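Local coordinates for protein poly-beta-hydroxybuterate polymerase (Cupriavidus necator, PDB 5T6O) that builds polyhydroxybutyrate without a template as a class I synthase, this chain being its alpha/beta hydrolase-fold catalytic domain, probably acting by acyl transfer, at residues A15-N20 with L25-P30; Y211-T216 with D221-N226; F301-S306 with Q335-A340. The protein carries 1 engineered substitution. All blocks are in the same frame, centred on the assembly; numbering follows the deposited sequence.

The three contacts follow one another along the chain without overlapping. Interaction 1 pairs strands 14-19 and 23-28 as a hairpin toward one end of the mixed central sheet, and interaction 3 sets helix 333-339 against strand 299-304 of the same sheet, on the opposite side of the chain's centre; their centres are about 35 Å apart. Interaction 2 joins helices 202-215 and 220-227, which belong to the long insertion between sheet strands 140-146 and 272-277. Its centre lies about 30 Å from interaction 1 and 28 Å from interaction 3. Interactions 2 and 3 both touch the third subunit, so they contribute to the assembly, whereas no other protein chain reaches interaction 1.

Interaction 1. Residues A15-N20 with L25-P30; sequences AVVFEN and LLQYKP. With SO4 (sulfate ion), chain C.
Val16 and Leu26 each set a branch beside their own backbone N, opposite the carbonyl carbon: CG2 in Val16, and CG in Leu26 (chi1 -50°), which brings Leu26 CD2 across the pair. CG2 of Val16 and CD2 of Leu26 meet at 3.5 Å, tight for two methyl groups. The strands are antiparallel. Ala15 and Gln27 form a hydrogen-bonded pair, with Ala15 N to Gln27 O and Gln27 N to Ala15 O both 2.9 Å. Beyond Val16 the pairing slips by one residue, as in a beta bulge, both Val17 and Phe18 bonding to Leu25. Val17 N donates to Leu25 O at 2.9 Å, while Leu25 N reaches Phe18 O at 2.8 Å. CG2 of Val17 rests 3.9 Å from CD2 of Leu25. Phe18 touches Leu25 through its CB, and its ring leads away from the hairpin, alongside Val103 and Arg99 of helix 89-108. The ring's CZ lies 3.5 Å from O4 of a sulfate ion, probably from the crystallisation liquor, whose O2 accepts a nearly straight bond (170°) from ND2 of Asn20 at 3.0 Å. The chemistry is therefore divided: backbone bonds and aliphatic packing join the strands, the slip leaves the buried Phe18 N without a partner, and Asn20, just past the first strand, and Arg99 of helix 89-108 together offer the amide and guanidinium donors that hold the anion.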
loop_
_atom_site.group_PDB
_atom_site.type_symbol
_atom_site.label_atom_id
_atom_site.label_comp_id
_atom_site.label_asym_id
_atom_site.label_seq_id
_atom_site.Cartn_x
_atom_site.Cartn_y
_atom_site.Cartn_z
ATOM N N ALA A 15 11.915 -0.169 -45.040
ATOM C CA ALA A 15 10.883 -0.201 -46.070
ATOM C C ALA A 15 9.681 -0.986 -45.569
ATOM O O ALA A 15 9.822 -1.949 -44.810
ATOM C CB ALA A 15 11.391 -0.835 -47.372
ATOM N N VAL A 16 8.489 -0.556 -45.986
ATOM C CA VAL A 16 7.316 -1.423 -45.890
ATOM C C VAL A 16 7.475 -2.548 -46.903
ATOM O O VAL A 16 7.695 -2.293 -48.096
ATOM C CB VAL A 16 6.023 -0.633 -46.163
ATOM C CG1 VAL A 16 4.798 -1.570 -46.212
ATOM C CG2 VAL A 16 5.812 0.502 -45.151
ATOM N N VAL A 17 7.364 -3.798 -46.444
ATOM C CA VAL A 17 7.464 -4.961 -47.323
ATOM C C VAL A 17 6.148 -5.720 -47.443
ATOM O O VAL A 17 6.062 -6.671 -48.237
ATOM C CB VAL A 17 8.606 -5.913 -46.894
ATOM C CG1 VAL A 17 9.972 -5.239 -47.066
ATOM C CG2 VAL A 17 8.441 -6.400 -45.440
ATOM N N PHE A 18 5.119 -5.326 -46.702
ATOM C CA PHE A 18 3.832 -6.004 -46.746
ATOM C C PHE A 18 2.811 -5.088 -46.093
ATOM O O PHE A 18 3.135 -4.361 -45.150
ATOM C CB PHE A 18 3.869 -7.356 -46.011
ATOM C CG PHE A 18 2.508 -7.995 -45.868
ATOM C CD1 PHE A 18 1.952 -8.694 -46.922
ATOM C CD2 PHE A 18 1.774 -7.873 -44.685
ATOM C CE1 PHE A 18 0.688 -9.267 -46.808
ATOM C CE2 PHE A 18 0.494 -8.450 -44.567
ATOM C CZ PHE A 18 -0.037 -9.145 -45.627
ATOM N N GLU A 19 1.571 -5.151 -46.570
ATOM C CA GLU A 19 0.521 -4.410 -45.887
ATOM C C GLU A 19 -0.818 -5.076 -46.149
ATOM O O GLU A 19 -1.065 -5.621 -47.235
ATOM C CB GLU A 19 0.486 -2.931 -46.327
ATOM C CG GLU A 19 0.046 -2.712 -47.756
ATOM C CD GLU A 19 0.294 -1.277 -48.255
ATOM O OE1 GLU A 19 1.123 -0.560 -47.658
ATOM O OE2 GLU A 19 -0.332 -0.875 -49.261
ATOM N N ASN A 20 -1.690 -5.022 -45.147
ATOM C CA ASN A 20 -3.091 -5.382 -45.352
ATOM C C ASN A 20 -3.932 -4.369 -44.583
ATOM O O ASN A 20 -3.453 -3.294 -44.201
ATOM C CB ASN A 20 -3.360 -6.854 -44.970
ATOM C CG ASN A 20 -3.230 -7.138 -43.471
ATOM O OD1 ASN A 20 -3.076 -6.238 -42.646
ATOM N ND2 ASN A 20 -3.297 -8.422 -43.118
ATOM N N LEU A 25 4.048 -4.265 -42.506
ATOM C CA LEU A 25 5.260 -4.886 -41.992
ATOM C C LEU A 25 6.457 -4.053 -42.436
ATOM O O LEU A 25 6.678 -3.883 -43.637
ATOM C CB LEU A 25 5.416 -6.323 -42.484
ATOM C CG LEU A 25 6.555 -7.072 -41.771
ATOM C CD1 LEU A 25 6.230 -7.280 -40.301
ATOM C CD2 LEU A 25 6.819 -8.410 -42.463
ATOM N N LEU A 26 7.201 -3.506 -41.474
ATOM C CA LEU A 26 8.446 -2.816 -41.793
ATOM C C LEU A 26 9.620 -3.777 -41.688
ATOM O O LEU A 26 9.634 -4.674 -40.845
ATOM C CB LEU A 26 8.695 -1.638 -40.849
ATOM C CG LEU A 26 7.554 -0.634 -40.630
ATOM C CD1 LEU A 26 8.045 0.586 -39.834
ATOM C CD2 LEU A 26 6.943 -0.207 -41.928
ATOM N N GLN A 27 10.615 -3.575 -42.554
ATOM C CA GLN A 27 11.902 -4.258 -42.463
ATOM C C GLN A 27 12.977 -3.188 -42.519
ATOM O O GLN A 27 12.954 -2.341 -43.414
ATOM C CB GLN A 27 12.128 -5.267 -43.602
ATOM C CG GLN A 27 13.487 -5.976 -43.508
ATOM C CD GLN A 27 13.730 -6.964 -44.642
ATOM O OE1 GLN A 27 14.833 -7.515 -44.789
ATOM N NE2 GLN A 27 12.710 -7.184 -45.461
ATOM N N TYR A 28 13.896 -3.198 -41.559
ATOM C CA TYR A 28 14.886 -2.131 -41.496
ATOM C C TYR A 28 16.146 -2.463 -42.290
ATOM O O TYR A 28 16.532 -3.626 -42.427
ATOM C CB TYR A 28 15.223 -1.821 -40.033
ATOM C CG TYR A 28 14.022 -1.191 -39.372
ATOM C CD1 TYR A 28 13.759 0.172 -39.521
ATOM C CD2 TYR A 28 13.122 -1.961 -38.644
ATOM C CE1 TYR A 28 12.646 0.760 -38.933
ATOM C CE2 TYR A 28 11.983 -1.384 -38.068
ATOM C CZ TYR A 28 11.761 -0.028 -38.211
ATOM O OH TYR A 28 10.664 0.550 -37.621
ATOM N N LYS A 29 16.760 -1.417 -42.844
ATOM C CA LYS A 29 18.002 -1.570 -43.599
ATOM C C LYS A 29 19.129 -2.031 -42.677
ATOM O O LYS A 29 19.278 -1.505 -41.569
ATOM C CB LYS A 29 18.397 -0.243 -44.257
ATOM C CG LYS A 29 19.610 -0.323 -45.189
ATOM C CD LYS A 29 19.968 1.052 -45.733
ATOM C CE LYS A 29 21.351 1.063 -46.394
ATOM N N PRO A 30 19.939 -3.002 -43.107
ATOM C CA PRO A 30 21.085 -3.417 -42.290
ATOM C C PRO A 30 22.028 -2.253 -42.045
ATOM O O PRO A 30 22.224 -1.400 -42.910
ATOM C CB PRO A 30 21.760 -4.501 -43.141
ATOM C CG PRO A 30 20.748 -4.925 -44.125
ATOM C CD PRO A 30 19.846 -3.764 -44.364
HETATM S S SO4 C . -4.042 -10.662 -46.353
HETATM O O1 SO4 C . -4.584 -11.939 -46.798
HETATM O O2 SO4 C . -3.593 -10.772 -44.957
HETATM O O3 SO4 C . -5.054 -9.623 -46.475
HETATM O O4 SO4 C . -2.917 -10.312 -47.213
#

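Interaction 2. Residues Y211-T216 with D221-N226; sequences YLKGNT and DLLFWN
Leu223 reaches out from helix 220-227 and divides its two methyl groups between neighbouring residues of helix 202-215. Its CG lies beside the backbone N (chi1 -65°), and from there CD2 approaches CD1 of Leu212 at 4.0 Å while CD1 takes the aliphatic part of Lys213. Leu212 has almost the same torsions, and the two leucines slant across each other. Lys213 is extended beyond CG and runs past Leu223 in the opposite direction, so that CG lies 3.6 Å and CE 3.8 Å from CD1 of Leu223. Its ammonium end makes a cation-pi contact with Phe220; the chain thus works as a hydrocarbon before it ends as a charge.

Two side chains bond back onto backbone carbonyls four residues earlier. Asn215 ND2 donates to Tyr211 O at 3.0 Å, in the carbonyl plane and on a lone pair, with Asn215 CB over one face of the tyrosine ring. Thr216 OG1 gives its proton to Leu212 O at 2.7 Å and accepts from Val218 N. Leu212 also packs on Phe161 of a neighbouring subunit. Such consecutive helices, joined by a short connection and inserted between core strands 140-146 and 272-277, occupy the place where alpha/beta hydrolases commonly carry a cap.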
loop_
_atom_site.group_PDB
_atom_site.type_symbol
_atom_site.label_atom_id
_atom_site.label_comp_id
_atom_site.label_asym_id
_atom_site.label_seq_id
_atom_site.Cartn_x
_atom_site.Cartn_y
_atom_site.Cartn_z
ATOM N N TYR A 211 -0.555 20.567 -17.586
ATOM C CA TYR A 211 0.022 20.449 -16.250
ATOM C C TYR A 211 1.397 19.786 -16.297
ATOM O O TYR A 211 2.352 20.267 -15.673
ATOM C CB TYR A 211 -0.904 19.654 -15.332
ATOM C CG TYR A 211 -0.232 19.370 -14.002
ATOM C CD1 TYR A 211 -0.174 20.345 -13.015
ATOM C CD2 TYR A 211 0.382 18.148 -13.759
ATOM C CE1 TYR A 211 0.462 20.108 -11.809
ATOM C CE2 TYR A 211 1.033 17.900 -12.544
ATOM C CZ TYR A 211 1.062 18.888 -11.583
ATOM O OH TYR A 211 1.690 18.660 -10.381
ATOM N N LEU A 212 1.508 18.667 -17.014
ATOM C CA LEU A 212 2.768 17.928 -17.037
ATOM C C LEU A 212 3.877 18.760 -17.665
ATOM O O LEU A 212 5.021 18.745 -17.192
ATOM C CB LEU A 212 2.595 16.620 -17.806
ATOM C CG LEU A 212 1.655 15.620 -17.145
ATOM C CD1 LEU A 212 1.484 14.411 -18.037
ATOM C CD2 LEU A 212 2.206 15.241 -15.761
ATOM N N LYS A 213 3.555 19.488 -18.735
ATOM C CA LYS A 213 4.575 20.267 -19.434
ATOM C C LYS A 213 5.110 21.400 -18.577
ATOM O O LYS A 213 6.282 21.764 -18.705
ATOM C CB LYS A 213 4.017 20.802 -20.747
ATOM C CG LYS A 213 3.767 19.691 -21.735
ATOM C CD LYS A 213 3.500 20.199 -23.138
ATOM C CE LYS A 213 3.383 19.017 -24.088
ATOM N NZ LYS A 213 3.451 19.418 -25.513
ATOM N N GLY A 214 4.295 21.957 -17.690
ATOM C CA GLY A 214 4.740 23.104 -16.926
ATOM C C GLY A 214 5.203 22.805 -15.512
ATOM O O GLY A 214 5.786 23.670 -14.852
ATOM N N ASN A 215 4.954 21.595 -15.018
ATOM C CA ASN A 215 5.183 21.332 -13.613
ATOM C C ASN A 215 5.906 20.028 -13.325
ATOM O O ASN A 215 6.078 19.692 -12.148
ATOM C CB ASN A 215 3.845 21.358 -12.864
ATOM C CG ASN A 215 3.132 22.677 -13.030
ATOM O OD1 ASN A 215 3.389 23.630 -12.292
ATOM N ND2 ASN A 215 2.253 22.756 -14.029
ATOM N N THR A 216 6.324 19.291 -14.346
ATOM C CA THR A 216 7.030 18.030 -14.198
ATOM C C THR A 216 8.105 17.945 -15.267
ATOM O O THR A 216 8.048 18.658 -16.277
ATOM C CB THR A 216 6.108 16.811 -14.361
ATOM O OG1 THR A 216 5.855 16.609 -15.760
ATOM C CG2 THR A 216 4.791 16.978 -13.579
ATOM N N ASP A 221 8.963 14.311 -25.943
ATOM C CA ASP A 221 8.744 13.309 -26.983
ATOM C C ASP A 221 7.857 12.179 -26.475
ATOM O O ASP A 221 7.058 11.628 -27.246
ATOM C CB ASP A 221 10.071 12.781 -27.555
ATOM C CG ASP A 221 11.024 12.218 -26.503
ATOM O OD1 ASP A 221 10.677 12.132 -25.310
ATOM O OD2 ASP A 221 12.149 11.834 -26.895
ATOM N N LEU A 222 7.944 11.848 -25.183
ATOM C CA LEU A 222 6.974 10.925 -24.603
ATOM C C LEU A 222 5.564 11.486 -24.720
ATOM O O LEU A 222 4.634 10.774 -25.109
ATOM C CB LEU A 222 7.321 10.632 -23.138
ATOM C CG LEU A 222 6.483 9.608 -22.363
ATOM C CD1 LEU A 222 7.294 9.113 -21.175
ATOM C CD2 LEU A 222 5.190 10.212 -21.857
ATOM N N LEU A 223 5.380 12.759 -24.367
ATOM C CA LEU A 223 4.042 13.341 -24.419
ATOM C C LEU A 223 3.522 13.399 -25.855
ATOM O O LEU A 223 2.329 13.187 -26.105
ATOM C CB LEU A 223 4.055 14.730 -23.782
ATOM C CG LEU A 223 4.362 14.740 -22.271
ATOM C CD1 LEU A 223 4.441 16.165 -21.741
ATOM C CD2 LEU A 223 3.308 13.962 -21.543
ATOM N N PHE A 224 4.405 13.672 -26.813
ATOM C CA PHE A 224 3.995 13.650 -28.214
ATOM C C PHE A 224 3.502 12.270 -28.623
ATOM O O PHE A 224 2.424 12.132 -29.219
ATOM C CB PHE A 224 5.152 14.094 -29.110
ATOM C CG PHE A 224 4.910 13.849 -30.571
ATOM C CD1 PHE A 224 4.092 14.702 -31.305
ATOM C CD2 PHE A 224 5.504 12.770 -31.216
ATOM C CE1 PHE A 224 3.862 14.479 -32.646
ATOM C CE2 PHE A 224 5.276 12.545 -32.568
ATOM C CZ PHE A 224 4.461 13.410 -33.282
ATOM N N TRP A 225 4.284 11.229 -28.311
ATOM C CA TRP A 225 3.870 9.861 -28.609
ATOM C C TRP A 225 2.556 9.522 -27.922
ATOM O O TRP A 225 1.627 9.003 -28.549
ATOM C CB TRP A 225 4.957 8.878 -28.176
ATOM C CG TRP A 225 4.490 7.459 -28.166
ATOM C CD1 TRP A 225 4.245 6.666 -29.265
ATOM C CD2 TRP A 225 4.199 6.654 -27.014
ATOM N NE1 TRP A 225 3.806 5.426 -28.854
ATOM C CE2 TRP A 225 3.784 5.389 -27.484
ATOM C CE3 TRP A 225 4.257 6.880 -25.623
ATOM C CZ2 TRP A 225 3.446 4.344 -26.621
ATOM C CZ3 TRP A 225 3.903 5.846 -24.765
ATOM C CH2 TRP A 225 3.508 4.590 -25.268
ATOM N N ASN A 226 2.454 9.816 -26.628
ATOM C CA ASN A 226 1.213 9.500 -25.931
ATOM C C ASN A 226 0.037 10.274 -26.509
ATOM O O ASN A 226 -1.088 9.763 -26.534
ATOM C CB ASN A 226 1.362 9.796 -24.440
ATOM C CG ASN A 226 0.145 9.398 -23.652
ATOM O OD1 ASN A 226 -0.070 8.215 -23.385
ATOM N ND2 ASN A 226 -0.654 10.385 -23.251
#

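Interaction 3. Residues F301-S306 with Q335-A340; sequences FVLGAS and QWLAGA
Trp336 O is held by two donors, the side-chain ND2 of Asn326 and, through a weak bond of 3.3 Å, the backbone N of Gly339. It belongs to helix 333-339, whose side chains bear here on the alpha/beta hydrolase sheet. A further backbone bond within 335-340 runs from Ala340 N to Leu337 O at 3.1 Å. Strand 299-304 belongs to that sheet, and the short axes of strand and helix stand at 75° to each other. The indole of Trp336 is the main bridge between them. With CG anti to the backbone N (chi1 -178°) it projects from the helix toward the strand, and Phe301 comes up edge first against one of its faces. This is a T-shaped pair, the six-membered rings' centroids 5.1 Å apart and their planes at 85°; CD2 of Phe301 lies 3.7 Å from CZ2 of Trp336. The indole thus lies between Phe301 on one face and Ala340 CB on the other. Tyr289 adds a second edge-to-face contact to Phe301 and also meets Trp336, extending the aromatic cluster. Leu337 also packs on Val162 of a neighbouring subunit. Farther along the strand, Leu303 meets the six-membered ring obliquely, its CB 3.8 Å from Trp336 CH2, and then crosses Leu337 at about a right angle, methyl CD2 of Leu303 resting 4.0 Å from CD1 of Leu337.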
loop_
_atom_site.group_PDB
_atom_site.type_symbol
_atom_site.label_atom_id
_atom_site.label_comp_id
_atom_site.label_asym_id
_atom_site.label_seq_id
_atom_site.Cartn_x
_atom_site.Cartn_y
_atom_site.Cartn_z
ATOM N N PHE A 301 14.021 -13.365 -16.064
ATOM C CA PHE A 301 13.316 -12.147 -15.676
ATOM C C PHE A 301 14.330 -11.073 -15.314
ATOM O O PHE A 301 15.272 -11.334 -14.557
ATOM C CB PHE A 301 12.364 -12.360 -14.499
ATOM C CG PHE A 301 11.527 -11.143 -14.206
ATOM C CD1 PHE A 301 10.329 -10.940 -14.877
ATOM C CD2 PHE A 301 11.958 -10.187 -13.296
ATOM C CE1 PHE A 301 9.573 -9.809 -14.631
ATOM C CE2 PHE A 301 11.207 -9.053 -13.041
ATOM C CZ PHE A 301 10.011 -8.865 -13.715
ATOM N N VAL A 302 14.130 -9.867 -15.843
ATOM C CA VAL A 302 15.039 -8.752 -15.607
ATOM C C VAL A 302 14.204 -7.525 -15.273
ATOM O O VAL A 302 13.207 -7.243 -15.944
ATOM C CB VAL A 302 15.960 -8.499 -16.815
ATOM C CG1 VAL A 302 16.782 -7.234 -16.605
ATOM C CG2 VAL A 302 16.868 -9.705 -17.044
ATOM N N LEU A 303 14.593 -6.824 -14.212
ATOM C CA LEU A 303 13.891 -5.652 -13.708
ATOM C C LEU A 303 14.739 -4.417 -13.987
ATOM O O LEU A 303 15.879 -4.336 -13.521
ATOM C CB LEU A 303 13.652 -5.793 -12.204
ATOM C CG LEU A 303 12.849 -4.721 -11.473
ATOM C CD1 LEU A 303 11.456 -4.647 -12.062
ATOM C CD2 LEU A 303 12.792 -5.072 -9.978
ATOM N N GLY A 304 14.191 -3.469 -14.742
ATOM C CA GLY A 304 14.855 -2.197 -14.956
ATOM C C GLY A 304 14.383 -1.171 -13.944
ATOM O O GLY A 304 13.263 -1.224 -13.467
ATOM N N ALA A 305 15.261 -0.228 -13.611
ATOM C CA ALA A 305 14.840 0.860 -12.744
ATOM C C ALA A 305 13.935 1.831 -13.507
ATOM O O ALA A 305 13.924 1.864 -14.741
ATOM C CB ALA A 305 16.055 1.607 -12.184
ATOM N N SER A 306 13.135 2.587 -12.739
ATOM C CA SER A 306 12.325 3.727 -13.182
ATOM C C SER A 306 10.973 3.320 -13.777
ATOM O O SER A 306 10.504 2.195 -13.566
ATOM C CB SER A 306 13.110 4.609 -14.171
ATOM O OG SER A 306 12.534 5.912 -14.241
ATOM N N GLN A 335 10.481 -12.165 -3.018
ATOM C CA GLN A 335 11.579 -13.113 -2.862
ATOM C C GLN A 335 12.574 -12.983 -4.005
ATOM O O GLN A 335 13.790 -13.082 -3.794
ATOM C CB GLN A 335 11.050 -14.548 -2.791
ATOM C CG GLN A 335 10.374 -14.920 -1.494
ATOM C CD GLN A 335 11.330 -15.513 -0.474
ATOM O OE1 GLN A 335 11.203 -16.678 -0.093
ATOM N NE2 GLN A 335 12.284 -14.712 -0.017
ATOM N N TRP A 336 12.077 -12.759 -5.225
ATOM C CA TRP A 336 12.974 -12.571 -6.362
ATOM C C TRP A 336 13.863 -11.356 -6.143
ATOM O O TRP A 336 15.090 -11.425 -6.290
ATOM C CB TRP A 336 12.173 -12.409 -7.659
ATOM C CG TRP A 336 13.067 -12.269 -8.862
ATOM C CD1 TRP A 336 13.554 -13.285 -9.635
ATOM C CD2 TRP A 336 13.597 -11.053 -9.424
ATOM N NE1 TRP A 336 14.353 -12.783 -10.634
ATOM C CE2 TRP A 336 14.397 -11.418 -10.529
ATOM C CE3 TRP A 336 13.470 -9.694 -9.100
ATOM C CZ2 TRP A 336 15.070 -10.471 -11.319
ATOM C CZ3 TRP A 336 14.145 -8.751 -9.876
ATOM C CH2 TRP A 336 14.925 -9.143 -10.983
ATOM N N LEU A 337 13.253 -10.235 -5.769
ATOM C CA LEU A 337 14.010 -9.009 -5.564
ATOM C C LEU A 337 14.987 -9.131 -4.403
ATOM O O LEU A 337 16.095 -8.586 -4.472
ATOM C CB LEU A 337 13.037 -7.852 -5.347
ATOM C CG LEU A 337 13.647 -6.457 -5.307
ATOM C CD1 LEU A 337 14.513 -6.204 -6.521
ATOM C CD2 LEU A 337 12.503 -5.452 -5.228
ATOM N N ALA A 338 14.626 -9.880 -3.350
ATOM C CA ALA A 338 15.522 -10.016 -2.204
ATOM C C ALA A 338 16.842 -10.676 -2.589
ATOM O O ALA A 338 17.894 -10.341 -2.028
ATOM C CB ALA A 338 14.837 -10.808 -1.088
ATOM N N GLY A 339 16.813 -11.617 -3.534
ATOM C CA GLY A 339 18.025 -12.278 -3.977
ATOM C C GLY A 339 18.664 -11.664 -5.198
ATOM O O GLY A 339 19.742 -12.101 -5.619
ATOM N N ALA A 340 18.032 -10.640 -5.766
ATOM C CA ALA A 340 18.520 -10.016 -6.990
ATOM C C ALA A 340 19.752 -9.149 -6.741
ATOM O O ALA A 340 19.939 -8.582 -5.661
ATOM C CB ALA A 340 17.414 -9.167 -7.617
#